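Side-chain contacts in excinuclease ABC, subunit A. (Deinococcus radiodurans, PDB 2VF7), which binds DNA and hydrolyses ATP as a zinc-containing member of the UvrA family, probably serving damage recognition in nucleotide excision repair: residues M122-A127 and L307-L312; G128-P131 and I136-A139; R319-L324 and K358-L363; A336-V339 and E344-I347. The protein carries 1 engineered substitution. All coordinates share one frame; numbering follows the deposited sequence. Where two conformers were deposited one is given.

Overall arrangement
Helix 116-127, the loop that follows it, and helices 309-314, 317-328 and 345-365 are drawn together by these four contacts. Contacts 1 and 3 are buried, contacts 2 and 4 lie farther out, the last of them at the surface. A tyrosine carries each of the first two: in contact 1 its hydroxyl donates to a carbonyl, in contact 2 it accepts from an amide, and Ser125 OG bonded to Val137 O ties the pair together. Contact 3 is aliphatic helix packing, joined to contact 1 through Leu123 and Leu324. Contact 4 sits near the start of helix 345-365, the helix contact 3 uses farther along, and relies on an amide oxygen over a guanidinium face.

Contact 1 of 4, residues M122-A127 and L307-L312; sequences MLYSRA and LDITEL
Tyr124 reaches from helix 116-127 to the start of helix 309-314, and its ring carries nearly everything that passes between the two. The single polar link is a hydrogen bond from Tyr124 OH to Leu307 O, 2.8 Å long. The hydroxyl lies well above the carbonyl plane, 49° out of it, so the bond misses the lone-pair directions even though the carbonyl oxygen itself sits at the edge of the ring, near the ring plane.

The apolar contacts take a face and an edge. Ile309 CG2 stands over the middle of one ring face, 3.6 Å from the centroid of Tyr124 and 11° off the normal, a well-centred CH-pi contact. Leu312 instead comes to the ring edge: its CD1 is 3.7 Å from Tyr124 CE1 and 3.2 Å from Tyr124 OH. The ring, sent off its helix by a chi1 of -88°, is thus met on one face and at its rim. Phe304 also touches the Tyr124 side chain.

Backbone geometry sets up the receiving end. Asp308 occupies the N-cap position, and Ile309 and Leu312, three residues apart, lie in the first turn. Tyr124 therefore docks one helix against the N-terminal turn of another. The Asp308 side chain is about 9 Å from that of Cys290, a ligand of the first zinc, which places this helix-to-helix-start packing beside the Cys4 zinc module of UvrA.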
loop_
_atom_site.group_PDB
_atom_site.type_symbol
_atom_site.label_atom_id
_atom_site.label_comp_id
_atom_site.label_asym_id
_atom_site.label_seq_id
_atom_site.Cartn_x
_atom_site.Cartn_y
_atom_site.Cartn_z
ATOM N N MET A 122 -2.428 26.135 11.050
ATOM C CA MET A 122 -1.216 26.937 10.931
ATOM C C MET A 122 -1.516 28.429 11.017
ATOM O O MET A 122 -0.638 29.214 11.374
ATOM C CB MET A 122 -0.515 26.644 9.610
ATOM C CG MET A 122 -0.043 25.223 9.431
ATOM S SD MET A 122 0.505 25.051 7.734
ATOM C CE MET A 122 0.534 23.268 7.527
ATOM N N LEU A 123 -2.743 28.819 10.672
ATOM C CA LEU A 123 -3.180 30.218 10.791
ATOM C C LEU A 123 -3.465 30.605 12.240
ATOM O O LEU A 123 -3.227 31.740 12.641
ATOM C CB LEU A 123 -4.409 30.486 9.913
ATOM C CG LEU A 123 -5.061 31.874 9.932
ATOM C CD1 LEU A 123 -5.534 32.267 8.544
ATOM C CD2 LEU A 123 -6.213 31.935 10.925
ATOM N N TYR A 124 -3.999 29.661 13.006
ATOM C CA TYR A 124 -4.259 29.860 14.427
ATOM C C TYR A 124 -2.967 29.737 15.231
ATOM O O TYR A 124 -2.812 30.376 16.276
ATOM C CB TYR A 124 -5.307 28.859 14.922
ATOM C CG TYR A 124 -6.741 29.331 14.773
ATOM C CD1 TYR A 124 -7.390 29.303 13.526
ATOM C CD2 TYR A 124 -7.454 29.803 15.876
ATOM C CE1 TYR A 124 -8.715 29.740 13.388
ATOM C CE2 TYR A 124 -8.775 30.239 15.748
ATOM C CZ TYR A 124 -9.396 30.204 14.506
ATOM O OH TYR A 124 -10.694 30.633 14.398
ATOM N N SER A 125 -2.044 28.922 14.718
ATOM C CA SER A 125 -0.740 28.694 15.343
ATOM C C SER A 125 0.223 29.878 15.203
ATOM O O SER A 125 1.094 30.069 16.056
ATOM C CB SER A 125 -0.092 27.431 14.766
ATOM O OG SER A 125 1.090 27.101 15.475
ATOM N N ARG A 126 0.059 30.667 14.140
ATOM C CA ARG A 126 1.002 31.741 13.814
ATOM C C ARG A 126 0.424 33.161 13.848
ATOM O O ARG A 126 1.159 34.110 14.142
ATOM C CB ARG A 126 1.658 31.494 12.451
ATOM C CG ARG A 126 2.497 30.229 12.363
ATOM C CD ARG A 126 2.888 29.934 10.914
ATOM N NE ARG A 126 3.138 28.509 10.672
ATOM C CZ ARG A 126 3.569 27.998 9.518
ATOM N NH1 ARG A 126 3.813 28.785 8.477
ATOM N NH2 ARG A 126 3.765 26.691 9.404
ATOM N N ALA A 127 -0.868 33.311 13.556
ATOM C CA ALA A 127 -1.459 34.645 13.369
ATOM C C ALA A 127 -2.758 34.920 14.148
ATOM O O ALA A 127 -3.432 35.928 13.906
ATOM C CB ALA A 127 -1.660 34.915 11.881
ATOM N N LEU A 307 -13.613 34.113 17.048
ATOM C CA LEU A 307 -13.951 32.685 17.030
ATOM C C LEU A 307 -12.743 31.767 17.186
ATOM O O LEU A 307 -11.706 31.996 16.571
ATOM C CB LEU A 307 -14.667 32.327 15.728
ATOM C CG LEU A 307 -15.790 33.227 15.206
ATOM C CD1 LEU A 307 -15.906 33.074 13.709
ATOM C CD2 LEU A 307 -17.119 32.936 15.882
ATOM N N ASP A 308 -12.888 30.730 18.011
ATOM C CA ASP A 308 -11.920 29.632 18.068
ATOM C C ASP A 308 -12.172 28.684 16.878
ATOM O O ASP A 308 -13.214 28.793 16.229
ATOM C CB ASP A 308 -12.046 28.877 19.395
ATOM C CG ASP A 308 -13.461 28.353 19.643
ATOM O OD1 ASP A 308 -13.725 27.184 19.313
ATOM O OD2 ASP A 308 -14.312 29.118 20.146
ATOM N N ILE A 309 -11.235 27.771 16.593
ATOM C CA ILE A 309 -11.311 26.920 15.383
ATOM C C ILE A 309 -12.679 26.266 15.154
ATOM O O ILE A 309 -13.200 26.259 14.038
ATOM C CB ILE A 309 -10.230 25.808 15.350
ATOM C CG1 ILE A 309 -9.957 25.271 16.756
ATOM C CG2 ILE A 309 -8.960 26.302 14.688
ATOM C CD1 ILE A 309 -9.052 24.052 16.792
ATOM N N THR A 310 -13.243 25.735 16.236
ATOM C CA THR A 310 -14.538 25.072 16.255
ATOM C C THR A 310 -15.666 25.891 15.623
ATOM O O THR A 310 -16.377 25.394 14.746
ATOM C CB THR A 310 -14.875 24.682 17.698
ATOM O OG1 THR A 310 -13.994 23.631 18.096
ATOM C CG2 THR A 310 -16.329 24.238 17.850
ATOM N N GLU A 311 -15.811 27.138 16.056
ATOM C CA GLU A 311 -16.905 27.988 15.609
ATOM C C GLU A 311 -16.743 28.464 14.165
ATOM O O GLU A 311 -17.744 28.599 13.454
ATOM C CB GLU A 311 -17.068 29.193 16.538
ATOM C CG GLU A 311 -17.041 28.871 18.031
ATOM C CD GLU A 311 -16.900 30.118 18.900
ATOM O OE1 GLU A 311 -16.258 31.092 18.462
ATOM O OE2 GLU A 311 -17.420 30.119 20.034
ATOM N N LEU A 312 -15.504 28.754 13.746
ATOM C CA LEU A 312 -15.203 29.048 12.329
ATOM C C LEU A 312 -15.571 27.857 11.438
ATOM O O LEU A 312 -16.074 28.027 10.323
ATOM C CB LEU A 312 -13.716 29.356 12.123
ATOM C CG LEU A 312 -13.168 30.749 11.765
ATOM C CD1 LEU A 312 -11.712 30.609 11.355
ATOM C CD2 LEU A 312 -13.946 31.485 10.659
#

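Contact 2 of 4, residues G128-P131 and I136-A139; sequences GDYP and IVYA
Tyr130 contributes the larger part of this small interface, pointing its ring across a turn of the chain at the backbone of Ile136 and Val137. Its OH accepts a hydrogen bond from Val137 N, 2.8 Å away and nearly straight at 168°. The amide nitrogen lies at the ring edge, close to the ring plane. On the tyrosine, CG is anti to the carbonyl carbon (chi1 -73°), and from there the ring extends toward the far arm of the loop. The same hydroxyl has a second, weak hydrogen bond with Ser125 O, in helix 116-127.

Ile136 packs close to the hydroxyl end of the ring. Its CA is 3.5 Å from Tyr130 CE2, approaching obliquely, while farther along the side chain CG1 lies 4.0 Å from Tyr130 CZ. Both segments belong to the irregular loop between helix 116-127 and strand 159-162, where the chain doubles back on itself without forming a beta ladder; a side chain bonded to a backbone amide spans the turn instead.

Val137 adds a lighter apolar contact, CG2 to Tyr130 CE2 at 4.2 Å. That methyl is anti to the carbonyl carbon and beside the valine's own N, the atom that donates to the tyrosine, and both it and that nitrogen lie near CE2. Beyond the two segments, Val137 also packs on Phe142 and Glu298, and its carbonyl oxygen takes a hydrogen bond from Ser125 OG.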
loop_
_atom_site.group_PDB
_atom_site.type_symbol
_atom_site.label_atom_id
_atom_site.label_comp_id
_atom_site.label_asym_id
_atom_site.label_seq_id
_atom_site.Cartn_x
_atom_site.Cartn_y
_atom_site.Cartn_z
ATOM N N GLY A 128 -3.094 34.032 15.084
ATOM C CA GLY A 128 -4.319 34.147 15.881
ATOM C C GLY A 128 -4.164 34.903 17.194
ATOM O O GLY A 128 -3.047 35.101 17.690
ATOM N N ASP A 129 -5.298 35.306 17.766
ATOM C CA ASP A 129 -5.323 36.155 18.959
ATOM C C ASP A 129 -5.317 35.379 20.279
ATOM O O ASP A 129 -6.368 35.010 20.815
ATOM C CB ASP A 129 -6.499 37.137 18.896
ATOM C CG ASP A 129 -6.401 38.082 17.693
ATOM O OD1 ASP A 129 -5.679 39.120 17.804
ATOM O OD2 ASP A 129 -7.029 37.778 16.634
ATOM N N TYR A 130 -4.109 35.148 20.789
ATOM C CA TYR A 130 -3.879 34.546 22.103
ATOM C C TYR A 130 -4.339 35.447 23.266
ATOM O O TYR A 130 -4.369 36.684 23.123
ATOM C CB TYR A 130 -2.382 34.267 22.275
ATOM C CG TYR A 130 -1.841 33.116 21.465
ATOM C CD1 TYR A 130 -1.794 33.174 20.067
ATOM C CD2 TYR A 130 -1.349 31.973 22.100
ATOM C CE1 TYR A 130 -1.290 32.111 19.320
ATOM C CE2 TYR A 130 -0.841 30.903 21.368
ATOM C CZ TYR A 130 -0.815 30.977 19.979
ATOM O OH TYR A 130 -0.310 29.923 19.253
ATOM N N PRO A 131 -4.695 34.832 24.420
ATOM C CA PRO A 131 -4.876 35.531 25.697
ATOM C C PRO A 131 -3.738 36.523 26.019
ATOM O O PRO A 131 -2.721 36.535 25.314
ATOM C CB PRO A 131 -4.880 34.378 26.703
ATOM C CG PRO A 131 -5.511 33.285 25.973
ATOM C CD PRO A 131 -4.995 33.393 24.564
ATOM N N ILE A 136 2.682 29.957 22.758
ATOM C CA ILE A 136 2.385 29.557 21.362
ATOM C C ILE A 136 1.995 28.070 21.291
ATOM O O ILE A 136 2.693 27.206 21.834
ATOM C CB ILE A 136 3.527 29.940 20.334
ATOM C CG1 ILE A 136 3.196 31.271 19.637
ATOM C CG2 ILE A 136 3.736 28.852 19.264
ATOM C CD1 ILE A 136 4.348 31.926 18.872
ATOM N N VAL A 137 0.863 27.797 20.635
ATOM C CA VAL A 137 0.333 26.437 20.458
ATOM C C VAL A 137 0.526 25.984 19.008
ATOM O O VAL A 137 0.126 26.687 18.076
ATOM C CB VAL A 137 -1.168 26.362 20.835
ATOM C CG1 VAL A 137 -1.692 24.947 20.679
ATOM C CG2 VAL A 137 -1.390 26.853 22.262
ATOM N N TYR A 138 1.138 24.814 18.824
ATOM C CA TYR A 138 1.513 24.332 17.485
ATOM C C TYR A 138 0.347 23.812 16.639
ATOM O O TYR A 138 -0.690 23.407 17.176
ATOM C CB TYR A 138 2.628 23.283 17.581
ATOM C CG TYR A 138 3.993 23.900 17.767
ATOM C CD1 TYR A 138 4.776 24.246 16.664
ATOM C CD2 TYR A 138 4.494 24.163 19.042
ATOM C CE1 TYR A 138 6.024 24.822 16.822
ATOM C CE2 TYR A 138 5.744 24.741 19.214
ATOM C CZ TYR A 138 6.506 25.068 18.099
ATOM O OH TYR A 138 7.750 25.645 18.257
ATOM N N ALA A 139 0.534 23.827 15.317
ATOM C CA ALA A 139 -0.488 23.395 14.355
ATOM C C ALA A 139 -0.948 21.955 14.588
ATOM O O ALA A 139 -2.047 21.572 14.175
ATOM C CB ALA A 139 0.019 23.565 12.932
#

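Contact 3 of 4, residues R319-L324 and K358-L363; sequences RVSELL and KRLDVL
Leu360 projects from helix 345-365 onto the side of helix 317-328, where it meets Val320, Ser321 and Leu324. The short segments run roughly antiparallel, with 147° between their directions and axes 9.9 Å apart at closest approach.

The aliphatic contacts centre on one methyl. Leu360 CD1 lies 3.8 Å from Leu324 CD1, the two side chains crossing at about a right angle, and is also 4.3 Å from Val320 CG1. Leu116 of helix 116-127 touches Leu360 as well, and Leu123 of that helix touches Leu324, making a three-helix junction.

One polar atom is caught up in this packing. Ser321 OG, anti to its own nitrogen (chi1 -162°), is directed at the neighbouring helix and meets Leu360 CB at 4.0 Å. It is buried with no partner in the model. The salt bridge of Arg359 with Asp355, by contrast, stays within helix 345-365.

Across the interface, then, attraction comes from dispersion and the burial of hydrocarbon, with the serine hydroxyl probably paying a modest desolvation cost.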
loop_
_atom_site.group_PDB
_atom_site.type_symbol
_atom_site.label_atom_id
_atom_site.label_comp_id
_atom_site.label_asym_id
_atom_site.label_seq_id
_atom_site.Cartn_x
_atom_site.Cartn_y
_atom_site.Cartn_z
ATOM N N ARG A 319 -18.763 32.152 3.983
ATOM C CA ARG A 319 -18.640 33.028 5.140
ATOM C C ARG A 319 -17.201 33.111 5.633
ATOM O O ARG A 319 -16.734 34.189 6.004
ATOM C CB ARG A 319 -19.572 32.579 6.275
ATOM C CG ARG A 319 -21.069 32.734 5.973
ATOM C CD ARG A 319 -21.498 34.191 5.882
ATOM N NE ARG A 319 -21.733 34.792 7.194
ATOM C CZ ARG A 319 -21.893 36.097 7.409
ATOM N NH1 ARG A 319 -21.834 36.967 6.401
ATOM N NH2 ARG A 319 -22.108 36.540 8.641
ATOM N N VAL A 320 -16.509 31.971 5.631
ATOM C CA VAL A 320 -15.087 31.918 5.977
ATOM C C VAL A 320 -14.270 32.761 4.987
ATOM O O VAL A 320 -13.348 33.470 5.384
ATOM C CB VAL A 320 -14.547 30.464 6.022
ATOM C CG1 VAL A 320 -13.052 30.444 6.261
ATOM C CG2 VAL A 320 -15.247 29.654 7.110
ATOM N N SER A 321 -14.629 32.683 3.707
ATOM C CA SER A 321 -13.948 33.430 2.648
ATOM C C SER A 321 -13.967 34.928 2.908
ATOM O O SER A 321 -12.909 35.568 2.944
ATOM C CB SER A 321 -14.581 33.130 1.283
ATOM O OG SER A 321 -13.721 33.495 0.216
ATOM N N GLU A 322 -15.168 35.474 3.104
ATOM C CA GLU A 322 -15.357 36.925 3.238
ATOM C C GLU A 322 -14.950 37.453 4.623
ATOM O O GLU A 322 -14.890 38.667 4.834
ATOM C CB GLU A 322 -16.794 37.330 2.867
ATOM C CG GLU A 322 -17.875 36.678 3.731
ATOM C CD GLU A 322 -19.243 36.640 3.058
ATOM O OE1 GLU A 322 -19.330 36.170 1.901
ATOM O OE2 GLU A 322 -20.235 37.068 3.698
ATOM N N LEU A 323 -14.682 36.537 5.557
ATOM C CA LEU A 323 -14.033 36.880 6.826
ATOM C C LEU A 323 -12.524 36.985 6.623
ATOM O O LEU A 323 -11.867 37.830 7.235
ATOM C CB LEU A 323 -14.327 35.829 7.898
ATOM C CG LEU A 323 -15.614 35.883 8.726
ATOM C CD1 LEU A 323 -15.934 34.501 9.304
ATOM C CD2 LEU A 323 -15.517 36.919 9.845
ATOM N N LEU A 324 -11.987 36.130 5.751
ATOM C CA LEU A 324 -10.543 36.026 5.535
ATOM C C LEU A 324 -9.910 37.114 4.663
ATOM O O LEU A 324 -8.761 37.486 4.900
ATOM C CB LEU A 324 -10.167 34.641 4.993
ATOM C CG LEU A 324 -10.093 33.473 5.988
ATOM C CD1 LEU A 324 -9.775 32.184 5.256
ATOM C CD2 LEU A 324 -9.072 33.707 7.093
ATOM N N LYS A 358 -7.474 32.145 -1.926
ATOM C CA LYS A 358 -7.257 31.774 -3.323
ATOM C C LYS A 358 -7.827 30.380 -3.562
ATOM O O LYS A 358 -8.557 30.155 -4.531
ATOM C CB LYS A 358 -5.765 31.809 -3.669
ATOM C CG LYS A 358 -5.425 31.523 -5.141
ATOM C CD LYS A 358 -4.073 30.799 -5.280
ATOM C CE LYS A 358 -4.129 29.368 -4.698
ATOM N NZ LYS A 358 -2.787 28.719 -4.593
ATOM N N ARG A 359 -7.486 29.457 -2.669
ATOM C CA ARG A 359 -8.083 28.121 -2.645
ATOM C C ARG A 359 -9.601 28.179 -2.533
ATOM O O ARG A 359 -10.298 27.507 -3.282
ATOM C CB ARG A 359 -7.513 27.291 -1.498
ATOM C CG ARG A 359 -6.222 26.608 -1.840
ATOM C CD ARG A 359 -5.358 26.397 -0.617
ATOM N NE ARG A 359 -3.967 26.716 -0.927
ATOM C CZ ARG A 359 -3.029 25.826 -1.248
ATOM N NH1 ARG A 359 -3.308 24.528 -1.285
ATOM N NH2 ARG A 359 -1.797 26.245 -1.524
ATOM N N LEU A 360 -10.104 28.996 -1.610
ATOM C CA LEU A 360 -11.541 29.107 -1.369
ATOM C C LEU A 360 -12.336 29.581 -2.584
ATOM O O LEU A 360 -13.474 29.165 -2.769
ATOM C CB LEU A 360 -11.824 30.004 -0.155
ATOM C CG LEU A 360 -11.756 29.341 1.221
ATOM C CD1 LEU A 360 -11.347 30.327 2.295
ATOM C CD2 LEU A 360 -13.089 28.703 1.559
ATOM N N ASP A 361 -11.730 30.427 -3.412
ATOM C CA ASP A 361 -12.386 30.953 -4.624
ATOM C C ASP A 361 -12.728 29.851 -5.627
ATOM O O ASP A 361 -13.779 29.894 -6.265
ATOM C CB ASP A 361 -11.543 32.059 -5.294
ATOM C CG ASP A 361 -11.988 33.478 -4.892
ATOM O OD1 ASP A 361 -13.126 33.670 -4.399
ATOM O OD2 ASP A 361 -11.195 34.427 -5.085
ATOM N N VAL A 362 -11.833 28.876 -5.751
ATOM C CA VAL A 362 -12.042 27.690 -6.595
ATOM C C VAL A 362 -13.319 26.916 -6.207
ATOM O O VAL A 362 -14.137 26.589 -7.071
ATOM C CB VAL A 362 -10.792 26.756 -6.559
ATOM C CG1 VAL A 362 -11.098 25.390 -7.151
ATOM C CG2 VAL A 362 -9.614 27.403 -7.278
ATOM N N LEU A 363 -13.471 26.652 -4.906
ATOM C CA LEU A 363 -14.638 25.975 -4.329
ATOM C C LEU A 363 -15.916 26.796 -4.496
ATOM O O LEU A 363 -16.972 26.266 -4.854
ATOM C CB LEU A 363 -14.415 25.722 -2.824
ATOM C CG LEU A 363 -13.442 24.683 -2.228
ATOM C CD1 LEU A 363 -13.855 23.255 -2.585
ATOM C CD2 LEU A 363 -11.981 24.914 -2.590
#

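Contact 4 of 4, residues A336-V339 and E344-I347; sequences AERV and EQAI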
loop_
_atom_site.group_PDB
_atom_site.type_symbol
_atom_site.label_atom_id
_atom_site.label_comp_id
_atom_site.label_asym_id
_atom_site.label_seq_id
_atom_site.Cartn_x
_atom_site.Cartn_y
_atom_site.Cartn_z
ATOM N N ALA A 336 -1.939 49.876 10.098
ATOM C CA ALA A 336 -0.819 50.600 10.696
ATOM C C ALA A 336 -0.860 50.502 12.223
ATOM O O ALA A 336 -0.069 51.138 12.919
ATOM C CB ALA A 336 -0.835 52.050 10.245
ATOM N N GLU A 337 -1.789 49.691 12.725
ATOM C CA GLU A 337 -1.980 49.471 14.161
ATOM C C GLU A 337 -0.979 48.492 14.802
ATOM O O GLU A 337 -0.680 48.592 15.997
ATOM C CB GLU A 337 -3.420 49.003 14.440
ATOM C CG GLU A 337 -4.084 48.134 13.341
ATOM C CD GLU A 337 -3.512 46.691 13.240
ATOM O OE1 GLU A 337 -4.099 45.752 13.887
ATOM O OE2 GLU A 337 -2.494 46.482 12.507
ATOM N N ARG A 338 -0.480 47.548 14.006
ATOM C CA ARG A 338 0.433 46.511 14.483
ATOM C C ARG A 338 1.353 46.055 13.348
ATOM O O ARG A 338 1.356 44.886 12.953
ATOM C CB ARG A 338 -0.352 45.325 15.047
ATOM C CG ARG A 338 0.426 44.467 16.030
ATOM C CD ARG A 338 0.389 43.018 15.599
ATOM N NE ARG A 338 0.333 42.101 16.735
ATOM C CZ ARG A 338 -0.794 41.641 17.275
ATOM N NH1 ARG A 338 -0.740 40.805 18.303
ATOM N NH2 ARG A 338 -1.975 42.015 16.793
ATOM N N VAL A 339 2.113 47.000 12.807
ATOM C CA VAL A 339 3.166 46.684 11.850
ATOM C C VAL A 339 4.488 47.261 12.339
ATOM O O VAL A 339 5.557 46.741 12.016
ATOM C CB VAL A 339 2.848 47.175 10.416
ATOM C CG1 VAL A 339 1.869 46.230 9.738
ATOM C CG2 VAL A 339 2.321 48.608 10.424
ATOM N N GLU A 344 6.978 38.793 13.559
ATOM C CA GLU A 344 6.860 38.174 12.241
ATOM C C GLU A 344 5.390 38.218 11.794
ATOM O O GLU A 344 5.092 38.568 10.647
ATOM C CB GLU A 344 7.422 36.738 12.273
ATOM C CG GLU A 344 6.725 35.776 13.251
ATOM C CD GLU A 344 7.695 34.848 13.976
ATOM O OE1 GLU A 344 8.430 35.407 14.977
ATOM O OE2 GLU A 344 7.710 33.549 13.567
ATOM N N GLN A 345 4.500 37.895 12.742
ATOM C CA GLN A 345 3.031 37.815 12.592
ATOM C C GLN A 345 2.417 38.377 11.295
ATOM O O GLN A 345 1.926 37.608 10.465
ATOM C CB GLN A 345 2.348 38.427 13.833
ATOM C CG GLN A 345 0.929 37.926 14.125
ATOM C CD GLN A 345 -0.177 38.931 13.797
ATOM O OE1 GLN A 345 -1.333 38.726 14.168
ATOM N NE2 GLN A 345 0.169 40.017 13.112
ATOM N N ALA A 346 2.458 39.698 11.122
ATOM C CA ALA A 346 1.779 40.346 9.998
ATOM C C ALA A 346 2.312 39.913 8.631
ATOM O O ALA A 346 1.544 39.840 7.669
ATOM C CB ALA A 346 1.813 41.860 10.144
ATOM N N ILE A 347 3.612 39.619 8.556
ATOM C CA ILE A 347 4.248 39.135 7.317
ATOM C C ILE A 347 3.843 37.684 6.991
ATOM O O ILE A 347 3.933 37.247 5.834
ATOM C CB ILE A 347 5.812 39.245 7.358
ATOM C CG1 ILE A 347 6.281 40.513 8.091
ATOM C CG2 ILE A 347 6.408 39.164 5.945
ATOM C CD1 ILE A 347 6.334 41.789 7.235
#
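Gln345 brings its amide oxygen over the guanidinium of Arg338 across the turn that leads into helix 345-365. Gln345 OE1 stands over the centre of one guanidinium face, 4.2 Å above its plane, and the amide and guanidinium planes are 24° apart. This is a loose, face-on contact, and the amide oxygen probably favours the positively charged face.

The two side chains reach it by similar routes. In both, CG is anti to the backbone nitrogen, with chi1 at -157° in Arg338 and -155° in Gln345. Each chain then bends at its second torsion, and the arginine bends again at its third, so the chains cross at about a right angle. The amide nitrogen faces the arginine's aliphatic part: Gln345 NE2 lies 3.9 Å from Arg338 CD.

Ala346 supplies the remaining packing. Its CB is 4.2 Å from Arg338 O and 4.4 Å from Val339 CG1, a light contact against the loop backbone and one valine methyl. Gln345 CG also lies against the carbonyl oxygen of Arg126. The whole is a surface loop folded back onto the first turn of the helix it enters, in the connection between helices 317-328 and 345-365.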